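Local coordinates for FAD-dependent pyridine nucleotide-disulphide oxidoreductase (PDB 3IWA), which probably uses FAD to pass electrons between a pyridine nucleotide and a disulphide or similar acceptor, as relatives in its family do, at residues Y364-V369 / Q389-R394. Residues are numbered along the deposited sequence; the frame is centred on the assembly and turned at random.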
# COMPACT_ATOMS: atom_id res chain seq x y z
N TYR A 364 23.33 8.39 -8.53
CA TYR A 364 22.27 8.27 -9.54
C TYR A 364 22.02 9.66 -10.07
O TYR A 364 22.03 10.63 -9.31
CB TYR A 364 20.91 7.74 -8.97
CG TYR A 364 20.94 6.29 -8.58
CD1 TYR A 364 20.77 5.29 -9.52
CD2 TYR A 364 21.18 5.93 -7.26
CE1 TYR A 364 20.83 3.95 -9.16
CE2 TYR A 364 21.24 4.62 -6.89
CZ TYR A 364 21.07 3.64 -7.83
OH TYR A 364 21.16 2.35 -7.39
N ASP A 365 21.78 9.74 -11.37
CA ASP A 365 21.25 10.94 -11.98
C ASP A 365 19.74 11.04 -11.64
O ASP A 365 18.89 10.78 -12.47
CB ASP A 365 21.51 10.86 -13.49
CG ASP A 365 20.99 12.09 -14.28
OD1 ASP A 365 20.56 13.09 -13.67
OD2 ASP A 365 21.00 12.00 -15.53
N ALA A 366 19.43 11.43 -10.42
CA ALA A 366 18.07 11.32 -9.91
C ALA A 366 17.35 12.62 -9.96
O ALA A 366 17.95 13.66 -9.84
CB ALA A 366 18.10 10.84 -8.48
N VAL A 367 16.03 12.55 -10.05
CA VAL A 367 15.21 13.74 -9.99
C VAL A 367 14.10 13.55 -8.96
O VAL A 367 13.54 12.47 -8.82
CB VAL A 367 14.65 14.13 -11.39
CG1 VAL A 367 14.55 12.93 -12.30
CG2 VAL A 367 13.30 14.75 -11.28
N ASN A 368 13.82 14.60 -8.22
CA ASN A 368 12.78 14.61 -7.25
C ASN A 368 11.54 15.28 -7.85
O ASN A 368 11.56 16.47 -8.16
CB ASN A 368 13.24 15.41 -6.04
CG ASN A 368 12.50 15.06 -4.76
OD1 ASN A 368 12.18 15.94 -3.97
ND2 ASN A 368 12.26 13.79 -4.54
N VAL A 369 10.48 14.50 -8.00
CA VAL A 369 9.19 14.98 -8.52
C VAL A 369 8.17 15.13 -7.38
O VAL A 369 7.91 14.19 -6.66
CB VAL A 369 8.67 13.93 -9.52
CG1 VAL A 369 7.32 14.31 -10.08
CG2 VAL A 369 9.68 13.74 -10.63
N GLN A 389 6.58 13.03 -2.81
CA GLN A 389 7.75 13.24 -3.61
C GLN A 389 8.24 11.87 -4.06
O GLN A 389 8.28 10.94 -3.26
CB GLN A 389 8.82 14.02 -2.82
CG GLN A 389 8.36 15.43 -2.33
CD GLN A 389 9.51 16.31 -1.74
OE1 GLN A 389 9.39 17.53 -1.63
NE2 GLN A 389 10.60 15.68 -1.37
N LEU A 390 8.58 11.75 -5.34
CA LEU A 390 8.92 10.51 -5.97
C LEU A 390 10.31 10.68 -6.51
O LEU A 390 10.59 11.70 -7.16
CB LEU A 390 7.94 10.20 -7.11
CG LEU A 390 7.88 8.79 -7.71
CD1 LEU A 390 7.23 7.82 -6.71
CD2 LEU A 390 7.10 8.76 -9.11
N VAL A 391 11.19 9.71 -6.24
CA VAL A 391 12.59 9.82 -6.62
C VAL A 391 12.87 8.87 -7.73
O VAL A 391 12.65 7.68 -7.59
CB VAL A 391 13.55 9.56 -5.43
CG1 VAL A 391 14.94 9.83 -5.84
CG2 VAL A 391 13.20 10.45 -4.23
N VAL A 392 13.37 9.38 -8.84
CA VAL A 392 13.42 8.64 -10.10
C VAL A 392 14.81 8.69 -10.71
O VAL A 392 15.42 9.75 -10.80
CB VAL A 392 12.42 9.25 -11.11
CG1 VAL A 392 12.52 8.54 -12.44
CG2 VAL A 392 11.01 9.20 -10.55
N ASP A 393 15.30 7.55 -11.18
CA ASP A 393 16.53 7.55 -11.91
C ASP A 393 16.28 7.92 -13.37
O ASP A 393 15.56 7.21 -14.04
CB ASP A 393 17.17 6.17 -11.88
CG ASP A 393 18.54 6.14 -12.56
OD1 ASP A 393 19.30 7.10 -12.33
OD2 ASP A 393 18.86 5.17 -13.28
N ARG A 394 16.91 8.98 -13.88
CA ARG A 394 16.69 9.40 -15.28
C ARG A 394 16.88 8.33 -16.34
O ARG A 394 15.95 8.04 -17.09
CB ARG A 394 17.51 10.64 -15.64
CG ARG A 394 16.77 11.96 -15.46
CD ARG A 394 17.41 13.12 -16.27
NE ARG A 394 17.26 14.37 -15.53
CZ ARG A 394 16.25 15.25 -15.68
NH1 ARG A 394 15.27 15.05 -16.57
NH2 ARG A 394 16.23 16.36 -14.93
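Val369 and Leu390 pair through two backbone hydrogen bonds at the closely packed end of this antiparallel ladder. Val369 N hydrogen-bonds to Leu390 O at 2.9 Å, and Leu390 N returns a bond to Val369 O. Val367 and Val392 form the next hydrogen-bonded pair, two residues on; Asn368 and Val391 lie between them as a non-hydrogen-bonded pair. Val369 O also receives a CA-H...O contact from Gln389 CA at 3.2 Å. Val367, Val369, Leu390 and Val392 share one face of the sheet, and helix 449-461 packs there on Val367, Val369 and Val392. On the other face Ala366 CB rests on Val391 CG1 at 4.2 Å, under helix 356-361. With CG of Asn368 anti to the backbone N (chi1 -157°), its amide end comes close to strand 386-393, with ND2 3.5 Å from Val391 CG2. Asn368 OD1 lies close to Gln389 NE2, but the angle is too poor for a hydrogen bond and the amide planes stand 84° apart. Gln389 NE2 bonds to Ser201 OG instead.

Both strands belong to the C-terminal antiparallel sheet of the dimerisation domain. Strand 366-372 is its outermost strand within this chain, and strand 386-393 is next inward.

The other end is looser. Arg394 N hydrogen-bonds to O of Asp365 (3.0 Å), the centre of an inverse gamma turn. The side chains of Asp365 and Arg394 are exposed to solvent. Asp365 OD1 lies at the edge of the guanidinium, in its plane, but the salt bridge to Arg394 NE is long at 4.0 Å. The aliphatic part of Arg394 runs past the carboxylate, and its CG touches Val367 CG1. Asp393 is buried. Its OD1 sits at the edge of the Tyr364 ring, 3.7 Å from CD1, while Asp393 OD2 is hydrogen-bonded to Thr396 OG1.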